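Local coordinates for iron binding protein FbpA (Mannheimia haemolytica, PDB 1Q35) that binds ferric iron and probably carries it through the periplasm as the solute-binding component of a bacterial iron-uptake system, at residues F88-D93 with K293-A298; Q11-E16 with Y200-D205; S137-Y142 with L307-K312. All blocks are in the same frame, centred on the assembly; numbering follows the deposited sequence.

How the contacts relate
Three contacts, none wholly buried, tie segments far apart in the sequence of this two-lobed binding protein. Contacts 1 and 3 use successive helices near the C-terminal end, 294-298 and 301-311, and come within about 7 Å at their nearest atoms. Contact 2 lies across the chain's centre from contact 1 and approaches Y198 and Y199; contact 3 holds the third iron tyrosine, Y142, in its first segment but lies away from the site. Water carries the polar part of contacts 1 and 2: between two carboxylates in 88-93 with 293-298, between an ammonium and a carbonyl in 11-16 with 200-205. Contact 3 is a direct fit of valine against glycine with charged groups toward the solvent.

Contact 1: F88-D93 with K293-A298. With EDO (1,2-ethanediol), chain B.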
ATOM      1  N   PHE A  88       0.060  -1.472 -14.646  1.00 13.92           N
ATOM      2  CA  PHE A  88      -0.515  -0.888 -13.433  1.00 13.50           C
ATOM      3  C   PHE A  88      -2.015  -0.638 -13.540  1.00 13.38           C
ATOM      4  O   PHE A  88      -2.565   0.110 -12.747  1.00 12.93           O
ATOM      5  CB  PHE A  88       0.213   0.415 -13.086  1.00 13.57           C
ATOM      6  CG  PHE A  88       1.683   0.233 -12.842  1.00 13.82           C
ATOM      7  CD1 PHE A  88       2.134  -0.721 -11.938  1.00 14.20           C
ATOM      8  CD2 PHE A  88       2.613   0.991 -13.533  1.00 14.71           C
ATOM      9  CE1 PHE A  88       3.492  -0.904 -11.714  1.00 14.73           C
ATOM     10  CE2 PHE A  88       3.978   0.812 -13.311  1.00 15.11           C
ATOM     11  CZ  PHE A  88       4.411  -0.138 -12.401  1.00 15.29           C
ATOM     12  N   ARG A  89      -2.680  -1.261 -14.510  1.00 13.33           N
ATOM     13  CA  ARG A  89      -4.139  -1.229 -14.573  1.00 13.31           C
ATOM     14  C   ARG A  89      -4.686  -2.534 -15.138  1.00 13.07           C
ATOM     15  O   ARG A  89      -3.968  -3.310 -15.767  1.00 13.71           O
ATOM     16  CB  ARG A  89      -4.642  -0.025 -15.377  1.00 13.35           C
ATOM     17  CG  ARG A  89      -4.057   0.120 -16.771  1.00 14.46           C
ATOM     18  CD  ARG A  89      -4.584   1.336 -17.516  1.00 15.76           C
ATOM     19  NE  ARG A  89      -3.750   1.676 -18.665  1.00 17.49           N
ATOM     20  CZ  ARG A  89      -3.773   1.050 -19.840  1.00 18.51           C
ATOM     21  NH1 ARG A  89      -2.944   1.442 -20.801  1.00 19.26           N
ATOM     22  NH2 ARG A  89      -4.623   0.055 -20.078  1.00 18.69           N
ATOM     23  N   ASP A  90      -5.962  -2.768 -14.873  1.00 12.67           N
ATOM     24  CA  ASP A  90      -6.660  -3.972 -15.289  1.00 13.04           C
ATOM     25  C   ASP A  90      -6.652  -4.095 -16.808  1.00 13.65           C
ATOM     26  O   ASP A  90      -6.991  -3.147 -17.510  1.00 14.01           O
ATOM     27  CB  ASP A  90      -8.103  -3.880 -14.802  1.00 12.74           C
ATOM     28  CG  ASP A  90      -8.876  -5.168 -14.963  1.00 12.83           C
ATOM     29  OD1 ASP A  90     -10.110  -5.131 -14.760  1.00 13.03           O
ATOM     30  OD2 ASP A  90      -8.352  -6.253 -15.283  1.00 12.80           O
ATOM     31  N   SER A  91      -6.294  -5.264 -17.322  1.00 14.75           N
ATOM     32  CA  SER A  91      -6.407  -5.497 -18.765  1.00 15.48           C
ATOM     33  C   SER A  91      -7.877  -5.431 -19.208  1.00 15.61           C
ATOM     34  O   SER A  91      -8.172  -5.119 -20.362  1.00 16.13           O
ATOM     35  CB  SER A  91      -5.778  -6.835 -19.155  1.00 16.04           C
ATOM     36  OG  SER A  91      -6.488  -7.921 -18.601  1.00 18.15           O
ATOM     37  N   ASN A  92      -8.780  -5.719 -18.273  1.00 15.35           N
ATOM     38  CA  ASN A  92     -10.230  -5.663 -18.482  1.00 15.51           C
ATOM     39  C   ASN A  92     -10.895  -4.363 -17.980  1.00 14.95           C
ATOM     40  O   ASN A  92     -12.113  -4.312 -17.820  1.00 14.91           O
ATOM     41  CB  ASN A  92     -10.870  -6.885 -17.803  1.00 16.13           C
ATOM     42  CG  ASN A  92     -12.323  -7.110 -18.204  1.00 17.91           C
ATOM     43  OD1 ASN A  92     -13.176  -7.358 -17.349  1.00 20.17           O
ATOM     44  ND2 ASN A  92     -12.607  -7.038 -19.499  1.00 19.17           N
ATOM     45  N   ASP A  93     -10.088  -3.332 -17.711  1.00 14.29           N
ATOM     46  CA  ASP A  93     -10.564  -1.952 -17.517  1.00 13.95           C
ATOM     47  C   ASP A  93     -11.446  -1.678 -16.290  1.00 12.87           C
ATOM     48  O   ASP A  93     -12.153  -0.674 -16.261  1.00 12.67           O
ATOM     49  CB  ASP A  93     -11.305  -1.456 -18.772  1.00 14.63           C
ATOM     50  CG  ASP A  93     -10.439  -1.460 -20.011  1.00 16.06           C
ATOM     51  OD1 ASP A  93      -9.198  -1.341 -19.911  1.00 17.49           O
ATOM     52  OD2 ASP A  93     -10.937  -1.564 -21.153  1.00 18.93           O
ATOM     53  N   LYS A 293       2.969 -10.534 -10.946  1.00  8.95           N
ATOM     54  CA  LYS A 293       1.843  -9.751 -11.439  1.00  9.82           C
ATOM     55  C   LYS A 293       0.937  -9.359 -10.273  1.00  9.35           C
ATOM     56  O   LYS A 293       0.722 -10.149  -9.353  1.00  9.26           O
ATOM     57  CB  LYS A 293       1.036 -10.556 -12.450  1.00 11.08           C
ATOM     58  CG  LYS A 293       1.677 -10.719 -13.803  1.00 14.87           C
ATOM     59  CD  LYS A 293       0.705 -10.348 -14.927  1.00 18.50           C
ATOM     60  CE  LYS A 293      -0.614 -11.120 -14.859  1.00 20.05           C
ATOM     61  NZ  LYS A 293      -1.812 -10.224 -14.876  1.00 21.18           N
ATOM     62  N   LEU A 294       0.369  -8.158 -10.332  1.00  9.03           N
ATOM     63  CA  LEU A 294      -0.470  -7.655  -9.249  1.00  9.23           C
ATOM     64  C   LEU A 294      -1.611  -8.613  -8.910  1.00  9.23           C
ATOM     65  O   LEU A 294      -1.865  -8.881  -7.739  1.00  9.02           O
ATOM     66  CB  LEU A 294      -1.006  -6.262  -9.598  1.00  9.77           C
ATOM     67  CG  LEU A 294       0.021  -5.128  -9.477  1.00 10.27           C
ATOM     68  CD1 LEU A 294      -0.474  -3.851 -10.159  1.00 11.03           C
ATOM     69  CD2 LEU A 294       0.369  -4.850  -8.015  1.00 11.27           C
ATOM     70  N   GLU A 295      -2.283  -9.156  -9.924  1.00  9.48           N
ATOM     71  CA  GLU A 295      -3.395 -10.076  -9.690  1.00  9.92           C
ATOM     72  C   GLU A 295      -2.948 -11.357  -9.000  1.00  9.49           C
ATOM     73  O   GLU A 295      -3.734 -11.978  -8.294  1.00  9.71           O
ATOM     74  CB  GLU A 295      -4.105 -10.428 -10.999  1.00 10.90           C
ATOM     75  CG  GLU A 295      -4.924  -9.290 -11.590  1.00 13.14           C
ATOM     76  CD  GLU A 295      -4.169  -8.475 -12.627  1.00 15.22           C
ATOM     77  OE1 GLU A 295      -2.916  -8.467 -12.629  1.00 15.93           O
ATOM     78  OE2 GLU A 295      -4.842  -7.817 -13.445  1.00 17.14           O
ATOM     79  N   ASP A 296      -1.698 -11.753  -9.217  1.00  8.95           N
ATOM     80  CA  ASP A 296      -1.161 -12.956  -8.594  1.00  9.25           C
ATOM     81  C   ASP A 296      -0.781 -12.756  -7.124  1.00  9.16           C
ATOM     82  O   ASP A 296      -0.598 -13.734  -6.411  1.00 10.13           O
ATOM     83  CB  ASP A 296       0.006 -13.502  -9.405  1.00  9.47           C
ATOM     84  CG  ASP A 296      -0.432 -14.035 -10.749  1.00 10.01           C
ATOM     85  OD1 ASP A 296      -1.515 -14.655 -10.819  1.00 10.81           O
ATOM     86  OD2 ASP A 296       0.251 -13.857 -11.773  1.00 11.32           O
ATOM     87  N   ILE A 297      -0.662 -11.508  -6.674  1.00  8.60           N
ATOM     88  CA  ILE A 297      -0.620 -11.215  -5.240  1.00  8.60           C
ATOM     89  C   ILE A 297      -2.016 -11.459  -4.662  1.00  8.57           C
ATOM     90  O   ILE A 297      -2.191 -12.261  -3.741  1.00  8.74           O
ATOM     91  CB  ILE A 297      -0.179  -9.752  -4.971  1.00  8.48           C
ATOM     92  CG1 ILE A 297       1.233  -9.500  -5.509  1.00  8.35           C
ATOM     93  CG2 ILE A 297      -0.260  -9.434  -3.473  1.00  8.81           C
ATOM     94  CD1 ILE A 297       1.612  -8.028  -5.535  1.00  8.30           C
ATOM     95  N   ALA A 298      -3.011 -10.768  -5.218  1.00  8.38           N
ATOM     96  CA  ALA A 298      -4.365 -10.802  -4.680  1.00  8.86           C
ATOM     97  C   ALA A 298      -4.950 -12.208  -4.634  1.00  8.80           C
ATOM     98  O   ALA A 298      -5.698 -12.545  -3.727  1.00  8.86           O
ATOM     99  CB  ALA A 298      -5.276  -9.881  -5.481  1.00  9.12           C
TER
HETATM  100  C1  EDO B1003      -9.358 -10.933  -2.007  1.00 19.99           C
HETATM  101  O1  EDO B1003     -10.772 -11.052  -2.067  1.00 20.20           O
HETATM  102  C2  EDO B1003      -8.802 -10.961  -3.423  1.00 20.26           C
HETATM  103  O2  EDO B1003      -9.050 -12.233  -4.008  1.00 20.61           O
HETATM  104  O   HOH W   1      -7.516  -7.793 -13.209  1.00 18.55           O
HETATM  105  O   HOH W   2      -4.537  -7.170 -15.892  1.00 20.30           O
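The irregular segment 88-93 runs past the first turn of helix 294-298 without the two backbones meeting, the CA atoms of F88 and L294 being 8.0 Å apart and those of D90 and E295 8.9 Å. The apolar end of the contact is a loose one: CD1 of L294 stands near F88 CA and at the edge of the F88 ring, near its plane, 4.4 Å from F88 CD1. F88 leaves the backbone pointing away from the helix, and its ring swings back to meet the leucine. Beyond the two segments F88 also touches T100 of strand 96-108, and L294 touches I60 of helix 60-68.

D90 and E295 form the polar end, where two like charges face each other with D90 OD2 4.3 Å from E295 OE2. Water 1 sits between them and donates to both, 2.7 Å from each of D90 OD2 and E295 OE2, which probably eases the repulsion between them. Water 2 donates to E295 OE2 at 2.5 Å and accepts from the backbone N of S91.

The contact thus joins the loop between helix 78-83 and strand 96-108 to a short helix from late in the chain, with the L294 side chain about 11 Å from that of the iron-binding residue Y142. A type I beta turn from D90 to D93 is overlaid by an Asx turn in which N92 N donates to D90 OD2 from above the carboxylate plane. D90 OD1 takes the backbone N of Q94, so the loop grips both oxygens of this buried carboxylate. E295 is steadied by K293, whose NZ forms a salt bridge to E295 OE1 at 3.1 Å, arriving well above the carboxylate plane. W95 touches both D90 and E295.

Contact 2: Q11-E16 with Y200-D205; sequences QPYLIE and YGKMLD
K202 reaches from helix 198-205 to Y13 and L14, and its aliphatic chain makes the whole direct contact. The side chains of L14 and K202 lie alongside each other, pointing opposite ways, with L14 CD2 3.8 Å from K202 CD. Against Y13 the lysine runs at a slant: K202 CE comes in obliquely to the CD2-CE2 bond, 3.9 Å from Y13 CD2. Bends at chi2 (-58°) and chi3 (-61°) fold the lysine so that its methylenes pack while the ammonium goes on to water 3. That water accepts from K202 NZ at 2.8 Å and lies 2.8 Å from Y13 O. The same NZ has a weak bond to L265 O.

Within the loop, L14 CG lies 3.6 Å above the plane of the Y13 ring, over its centre. The ring takes this place because Y13 CG sits between the backbone N and the carbonyl carbon, chi1 79°. P12 O binds the backbone N of both I15 and E16, tightening the turn that leads into helix 16-26. Beyond the contact, Y13 comes within about 3 Å of the side chain of Y199, and L14 within about 4 Å of that of Y198. A loop after strand 3-8 meeting the helix whose start carries the iron-binding tyrosines Y198 and Y199 is the arrangement expected at the ligand cleft of a periplasmic binding protein.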
ATOM      1  N   GLN A  11      -6.412   8.211   4.422  1.00 12.95           N
ATOM      2  CA  GLN A  11      -6.741   9.290   5.355  1.00 13.63           C
ATOM      3  C   GLN A  11      -6.506  10.639   4.677  1.00 13.24           C
ATOM      4  O   GLN A  11      -5.748  10.720   3.711  1.00 12.78           O
ATOM      5  CB  GLN A  11      -5.906   9.175   6.632  1.00 14.27           C
ATOM      6  CG  GLN A  11      -6.294   7.999   7.512  1.00 16.69           C
ATOM      7  CD  GLN A  11      -7.610   8.220   8.228  1.00 20.14           C
ATOM      8  OE1 GLN A  11      -7.803   9.253   8.871  1.00 22.92           O
ATOM      9  NE2 GLN A  11      -8.516   7.254   8.124  1.00 22.45           N
ATOM     10  N   PRO A  12      -7.172  11.694   5.155  1.00 13.63           N
ATOM     11  CA  PRO A  12      -7.079  13.013   4.523  1.00 13.77           C
ATOM     12  C   PRO A  12      -5.660  13.475   4.195  1.00 13.32           C
ATOM     13  O   PRO A  12      -5.444  14.004   3.121  1.00 13.73           O
ATOM     14  CB  PRO A  12      -7.732  13.944   5.551  1.00 14.13           C
ATOM     15  CG  PRO A  12      -8.683  13.094   6.275  1.00 14.42           C
ATOM     16  CD  PRO A  12      -8.096  11.712   6.303  1.00 13.70           C
ATOM     17  N   TYR A  13      -4.698  13.263   5.089  1.00 12.89           N
ATOM     18  CA  TYR A  13      -3.361  13.814   4.873  1.00 12.53           C
ATOM     19  C   TYR A  13      -2.666  13.257   3.622  1.00 12.10           C
ATOM     20  O   TYR A  13      -1.790  13.912   3.067  1.00 12.40           O
ATOM     21  CB  TYR A  13      -2.480  13.679   6.131  1.00 12.53           C
ATOM     22  CG  TYR A  13      -1.860  12.319   6.409  1.00 12.46           C
ATOM     23  CD1 TYR A  13      -2.645  11.189   6.616  1.00 12.69           C
ATOM     24  CD2 TYR A  13      -0.478  12.181   6.521  1.00 12.37           C
ATOM     25  CE1 TYR A  13      -2.066   9.954   6.900  1.00 12.08           C
ATOM     26  CE2 TYR A  13       0.108  10.960   6.801  1.00 12.34           C
ATOM     27  CZ  TYR A  13      -0.683   9.847   6.984  1.00 11.91           C
ATOM     28  OH  TYR A  13      -0.098   8.632   7.268  1.00 12.21           O
ATOM     29  N   LEU A  14      -3.079  12.069   3.171  1.00 11.83           N
ATOM     30  CA  LEU A  14      -2.495  11.435   1.984  1.00 11.66           C
ATOM     31  C   LEU A  14      -3.361  11.490   0.713  1.00 11.62           C
ATOM     32  O   LEU A  14      -2.990  10.913  -0.307  1.00 12.00           O
ATOM     33  CB  LEU A  14      -2.126   9.978   2.307  1.00 11.61           C
ATOM     34  CG  LEU A  14      -0.941   9.823   3.267  1.00 11.40           C
ATOM     35  CD1 LEU A  14      -0.842   8.393   3.780  1.00 11.49           C
ATOM     36  CD2 LEU A  14       0.350  10.226   2.595  1.00 11.64           C
ATOM     37  N   ILE A  15      -4.495  12.187   0.753  1.00 11.83           N
ATOM     38  CA  ILE A  15      -5.359  12.284  -0.436  1.00 12.23           C
ATOM     39  C   ILE A  15      -6.065  13.633  -0.617  1.00 12.82           C
ATOM     40  O   ILE A  15      -6.348  14.028  -1.747  1.00 12.76           O
ATOM     41  CB  ILE A  15      -6.373  11.104  -0.457  1.00 12.18           C
ATOM     42  CG1 ILE A  15      -6.993  10.914  -1.850  1.00 12.53           C
ATOM     43  CG2 ILE A  15      -7.453  11.287   0.593  1.00 12.52           C
ATOM     44  CD1 ILE A  15      -6.010  10.605  -2.946  1.00 13.21           C
ATOM     45  N   GLU A  16      -6.330  14.344   0.476  1.00 13.79           N
ATOM     46  CA  GLU A  16      -7.003  15.641   0.409  1.00 15.03           C
ATOM     47  C   GLU A  16      -6.335  16.639  -0.540  1.00 15.20           C
ATOM     48  O   GLU A  16      -7.046  17.315  -1.275  1.00 15.27           O
ATOM     49  CB  GLU A  16      -7.161  16.246   1.810  1.00 15.80           C
ATOM     50  CG  GLU A  16      -8.081  17.456   1.891  1.00 17.98           C
ATOM     51  CD  GLU A  16      -8.220  17.962   3.311  1.00 21.14           C
ATOM     52  OE1 GLU A  16      -7.670  19.043   3.610  1.00 23.79           O
ATOM     53  OE2 GLU A  16      -8.872  17.273   4.127  1.00 22.97           O
ATOM     54  N   TYR A 200       8.467   6.849   5.190  1.00  8.44           N
ATOM     55  CA  TYR A 200       9.772   7.404   5.552  1.00  8.69           C
ATOM     56  C   TYR A 200       9.852   8.879   5.159  1.00  8.84           C
ATOM     57  O   TYR A 200      10.298   9.718   5.946  1.00  9.45           O
ATOM     58  CB  TYR A 200      10.890   6.599   4.904  1.00  8.80           C
ATOM     59  CG  TYR A 200      12.247   6.814   5.527  1.00  9.06           C
ATOM     60  CD1 TYR A 200      13.238   7.511   4.857  1.00 11.02           C
ATOM     61  CD2 TYR A 200      12.552   6.298   6.783  1.00  8.60           C
ATOM     62  CE1 TYR A 200      14.494   7.706   5.422  1.00 11.34           C
ATOM     63  CE2 TYR A 200      13.809   6.485   7.353  1.00  9.18           C
ATOM     64  CZ  TYR A 200      14.773   7.184   6.666  1.00 10.11           C
ATOM     65  OH  TYR A 200      16.021   7.378   7.222  1.00 11.65           O
ATOM     66  N   GLY A 201       9.401   9.205   3.950  1.00  8.94           N
ATOM     67  CA  GLY A 201       9.351  10.585   3.500  1.00  9.25           C
ATOM     68  C   GLY A 201       8.345  11.429   4.263  1.00  9.36           C
ATOM     69  O   GLY A 201       8.622  12.581   4.606  1.00  9.69           O
ATOM     70  N   LYS A 202       7.175  10.868   4.543  1.00  9.31           N
ATOM     71  CA  LYS A 202       6.185  11.571   5.353  1.00  9.52           C
ATOM     72  C   LYS A 202       6.751  11.933   6.727  1.00  9.77           C
ATOM     73  O   LYS A 202       6.538  13.039   7.211  1.00 10.53           O
ATOM     74  CB  LYS A 202       4.917  10.736   5.521  1.00  9.57           C
ATOM     75  CG  LYS A 202       4.102  10.537   4.243  1.00  9.84           C
ATOM     76  CD  LYS A 202       3.660  11.845   3.590  1.00 10.66           C
ATOM     77  CE  LYS A 202       2.760  12.682   4.490  1.00 11.09           C
ATOM     78  NZ  LYS A 202       2.500  14.038   3.939  1.00 12.18           N
ATOM     79  N   MET A 203       7.468  11.008   7.358  1.00  9.66           N
ATOM     80  CA  MET A 203       8.050  11.265   8.681  1.00  9.84           C
ATOM     81  C   MET A 203       9.122  12.349   8.601  1.00 10.20           C
ATOM     82  O   MET A 203       9.167  13.244   9.446  1.00 10.54           O
ATOM     83  CB  MET A 203       8.618   9.982   9.292  1.00  9.78           C
ATOM     84  CG  MET A 203       7.543   9.016   9.758  1.00  9.93           C
ATOM     85  SD  MET A 203       8.178   7.535  10.574  1.00  9.89           S
ATOM     86  CE  MET A 203       8.958   6.675   9.200  1.00 10.88           C
ATOM     87  N   LEU A 204       9.967  12.294   7.578  1.00 10.70           N
ATOM     88  CA  LEU A 204      11.013  13.302   7.403  1.00 11.64           C
ATOM     89  C   LEU A 204      10.439  14.711   7.234  1.00 12.41           C
ATOM     90  O   LEU A 204      11.054  15.684   7.675  1.00 13.23           O
ATOM     91  CB  LEU A 204      11.907  12.960   6.211  1.00 11.82           C
ATOM     92  CG  LEU A 204      12.889  11.806   6.427  1.00 11.80           C
ATOM     93  CD1 LEU A 204      13.511  11.362   5.109  1.00 12.41           C
ATOM     94  CD2 LEU A 204      13.971  12.204   7.432  1.00 12.47           C
ATOM     95  N   ASP A 205       9.262  14.815   6.612  1.00 13.13           N
ATOM     96  CA  ASP A 205       8.604  16.102   6.362  1.00 13.90           C
ATOM     97  C   ASP A 205       7.874  16.652   7.591  1.00 14.97           C
ATOM     98  O   ASP A 205       7.452  17.809   7.589  1.00 15.62           O
ATOM     99  CB  ASP A 205       7.574  15.970   5.229  1.00 13.68           C
ATOM    100  CG  ASP A 205       8.184  16.016   3.841  1.00 13.67           C
ATOM    101  OD1 ASP A 205       9.399  16.267   3.673  1.00 14.26           O
ATOM    102  OD2 ASP A 205       7.474  15.823   2.828  1.00 13.95           O
TER
HETATM  103  O   HOH W   3       0.667  14.108   1.845  1.00 12.76           O

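Contact 3: S137-Y142 with L307-K312; sequences SGKNSY and LVDEVK
The loop leading into helix 141-168, whose start supplies Y142, an iron ligand in the metal-bound protein though no iron is bound here, rests on the last turns of helix 301-311, away from the metal site itself. G138 and V308 form the close part, their CA atoms 6.3 Å apart. The V308 methyls rest on the G138 carbonyl: CG1 lies 3.7 Å from G138 C, and CG2 lies 3.6 Å from G138 O. Placing CG1 anti to the backbone N (chi1 170°) turns both methyls to the loop. F147 of helix 141-168 and F313 also pack on V308.

K139 crosses V308 at a slant and touches CG1 twice, with its CG at 3.7 Å and with NZ after a bend at chi4 (-43°). A type I turn from S137 to N140 and an ST turn, K139 N to S137 OG, shape the loop. D314 bonds G138 N and S137 OG.

Toward the solvent, K139 NZ stays 4.3 Å from D309 OD1, too far for a salt bridge. K312 NZ instead bonds D309 O at 2.9 Å and forms a long salt bridge with D309 OD1, a weak bond at 3.4 Å. K312 N reaches D309 O from the opposite face. The helix ends in a Schellman motif, with K312 at positive phi. The attraction between K139 and D309 is thus probably modest, while burying G138 O under the valine methyl, with no partner in the model, probably carries some cost.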
ATOM      1  N   SER A 137      -0.040  -5.358  13.138  1.00  9.31           N
ATOM      2  CA  SER A 137      -0.892  -6.539  13.040  1.00  9.56           C
ATOM      3  C   SER A 137      -0.630  -7.354  11.776  1.00  9.52           C
ATOM      4  O   SER A 137      -0.624  -6.820  10.669  1.00  9.14           O
ATOM      5  CB  SER A 137      -2.361  -6.135  13.062  1.00  9.79           C
ATOM      6  OG  SER A 137      -3.191  -7.270  12.862  1.00 10.90           O
ATOM      7  N   GLY A 138      -0.455  -8.655  11.954  1.00  9.80           N
ATOM      8  CA  GLY A 138      -0.281  -9.561  10.835  1.00 10.16           C
ATOM      9  C   GLY A 138      -1.486  -9.625   9.918  1.00 10.64           C
ATOM     10  O   GLY A 138      -1.363 -10.033   8.765  1.00 10.91           O
ATOM     11  N   LYS A 139      -2.652  -9.230  10.428  1.00 11.03           N
ATOM     12  CA  LYS A 139      -3.883  -9.186   9.645  1.00 11.90           C
ATOM     13  C   LYS A 139      -4.077  -7.888   8.874  1.00 11.08           C
ATOM     14  O   LYS A 139      -5.018  -7.765   8.092  1.00 11.39           O
ATOM     15  CB  LYS A 139      -5.092  -9.413  10.557  1.00 13.39           C
ATOM     16  CG  LYS A 139      -5.088 -10.761  11.238  1.00 16.35           C
ATOM     17  CD  LYS A 139      -6.287 -10.956  12.151  1.00 19.28           C
ATOM     18  CE  LYS A 139      -6.023 -12.046  13.185  1.00 21.28           C
ATOM     19  NZ  LYS A 139      -5.341 -13.247  12.608  1.00 22.61           N
ATOM     20  N   ASN A 140      -3.204  -6.906   9.088  1.00 10.29           N
ATOM     21  CA  ASN A 140      -3.259  -5.704   8.281  1.00  9.92           C
ATOM     22  C   ASN A 140      -2.982  -6.054   6.824  1.00  9.49           C
ATOM     23  O   ASN A 140      -2.072  -6.822   6.532  1.00  9.15           O
ATOM     24  CB  ASN A 140      -2.257  -4.668   8.761  1.00 10.30           C
ATOM     25  CG  ASN A 140      -2.288  -3.441   7.918  1.00 10.88           C
ATOM     26  OD1 ASN A 140      -3.146  -2.570   8.096  1.00 14.48           O
ATOM     27  ND2 ASN A 140      -1.408  -3.387   6.947  1.00  9.68           N
ATOM     28  N   SER A 141      -3.753  -5.480   5.910  1.00  9.42           N
ATOM     29  CA  SER A 141      -3.695  -5.911   4.512  1.00  9.89           C
ATOM     30  C   SER A 141      -2.374  -5.622   3.820  1.00  9.51           C
ATOM     31  O   SER A 141      -2.011  -6.327   2.896  1.00  9.23           O
ATOM     32  CB  SER A 141      -4.855  -5.337   3.701  0.65 10.66           C
ATOM     33  OG  SER A 141      -4.755  -3.939   3.581  0.65 11.48           O
ATOM     34  N   TYR A 142      -1.634  -4.599   4.240  1.00  8.77           N
ATOM     35  CA  TYR A 142      -0.287  -4.421   3.697  1.00  8.30           C
ATOM     36  C   TYR A 142       0.584  -5.643   3.996  1.00  7.98           C
ATOM     37  O   TYR A 142       1.363  -6.076   3.151  1.00  8.07           O
ATOM     38  CB  TYR A 142       0.402  -3.182   4.262  1.00  8.14           C
ATOM     39  CG  TYR A 142      -0.229  -1.843   3.958  1.00  8.41           C
ATOM     40  CD1 TYR A 142      -0.846  -1.576   2.737  1.00  9.01           C
ATOM     41  CD2 TYR A 142      -0.169  -0.817   4.896  1.00  8.93           C
ATOM     42  CE1 TYR A 142      -1.396  -0.333   2.474  1.00  9.38           C
ATOM     43  CE2 TYR A 142      -0.707   0.434   4.633  1.00  9.13           C
ATOM     44  CZ  TYR A 142      -1.323   0.664   3.418  1.00  8.80           C
ATOM     45  OH  TYR A 142      -1.866   1.883   3.105  1.00 10.26           O
ATOM     46  N   LEU A 307      -3.174 -18.373   7.014  1.00  9.33           N
ATOM     47  CA  LEU A 307      -1.923 -18.680   7.702  1.00  9.30           C
ATOM     48  C   LEU A 307      -1.704 -17.773   8.904  1.00  9.20           C
ATOM     49  O   LEU A 307      -1.257 -18.232   9.952  1.00  9.57           O
ATOM     50  CB  LEU A 307      -0.721 -18.553   6.773  1.00  9.26           C
ATOM     51  CG  LEU A 307      -0.679 -19.536   5.608  1.00  9.23           C
ATOM     52  CD1 LEU A 307       0.600 -19.353   4.816  1.00  9.47           C
ATOM     53  CD2 LEU A 307      -0.810 -20.979   6.069  1.00 10.21           C
ATOM     54  N   VAL A 308      -2.008 -16.490   8.748  1.00  9.47           N
ATOM     55  CA  VAL A 308      -1.855 -15.529   9.844  1.00  9.90           C
ATOM     56  C   VAL A 308      -2.723 -15.953  11.033  1.00 10.37           C
ATOM     57  O   VAL A 308      -2.294 -15.894  12.186  1.00 11.06           O
ATOM     58  CB  VAL A 308      -2.196 -14.093   9.377  1.00  9.75           C
ATOM     59  CG1 VAL A 308      -2.281 -13.135  10.557  1.00 10.26           C
ATOM     60  CG2 VAL A 308      -1.154 -13.600   8.384  1.00  9.87           C
ATOM     61  N   ASP A 309      -3.938 -16.401  10.738  1.00 11.02           N
ATOM     62  CA  ASP A 309      -4.842 -16.910  11.764  1.00 11.91           C
ATOM     63  C   ASP A 309      -4.305 -18.183  12.413  1.00 11.73           C
ATOM     64  O   ASP A 309      -4.342 -18.311  13.637  1.00 12.23           O
ATOM     65  CB  ASP A 309      -6.231 -17.163  11.178  1.00 12.95           C
ATOM     66  CG  ASP A 309      -7.207 -17.677  12.213  1.00 16.33           C
ATOM     67  OD1 ASP A 309      -7.446 -16.960  13.205  1.00 19.61           O
ATOM     68  OD2 ASP A 309      -7.758 -18.793  12.129  1.00 20.32           O
ATOM     69  N   GLU A 310      -3.792 -19.118  11.615  1.00 11.56           N
ATOM     70  CA  GLU A 310      -3.286 -20.383  12.146  1.00 11.93           C
ATOM     71  C   GLU A 310      -2.129 -20.170  13.113  1.00 12.13           C
ATOM     72  O   GLU A 310      -2.063 -20.819  14.156  1.00 12.57           O
ATOM     73  CB  GLU A 310      -2.844 -21.315  11.014  1.00 11.90           C
ATOM     74  CG  GLU A 310      -3.992 -21.910  10.222  1.00 12.18           C
ATOM     75  CD  GLU A 310      -3.534 -22.694   9.011  1.00 12.49           C
ATOM     76  OE1 GLU A 310      -4.394 -22.990   8.162  1.00 13.97           O
ATOM     77  OE2 GLU A 310      -2.330 -23.019   8.914  1.00 12.62           O
ATOM     78  N   VAL A 311      -1.222 -19.254  12.786  1.00 12.05           N
ATOM     79  CA  VAL A 311      -0.067 -19.010  13.651  1.00 12.18           C
ATOM     80  C   VAL A 311      -0.404 -18.070  14.811  1.00 12.00           C
ATOM     81  O   VAL A 311       0.427 -17.864  15.691  1.00 12.27           O
ATOM     82  CB  VAL A 311       1.167 -18.479  12.861  1.00 12.45           C
ATOM     83  CG1 VAL A 311       1.489 -19.395  11.685  1.00 12.38           C
ATOM     84  CG2 VAL A 311       0.974 -17.050  12.398  1.00 12.92           C
ATOM     85  N   LYS A 312      -1.610 -17.512  14.806  1.00 11.94           N
ATOM     86  CA  LYS A 312      -2.055 -16.561  15.825  1.00 12.38           C
ATOM     87  C   LYS A 312      -0.999 -15.468  15.971  1.00 12.27           C
ATOM     88  O   LYS A 312      -0.461 -15.213  17.054  1.00 12.77           O
ATOM     89  CB  LYS A 312      -2.365 -17.264  17.156  1.00 13.01           C
ATOM     90  CG  LYS A 312      -3.538 -18.244  17.071  1.00 14.28           C
ATOM     91  CD  LYS A 312      -4.867 -17.532  16.836  1.00 17.19           C
ATOM     92  CE  LYS A 312      -6.054 -18.487  16.877  1.00 18.72           C
ATOM     93  NZ  LYS A 312      -6.323 -19.118  15.553  1.00 19.95           N
TER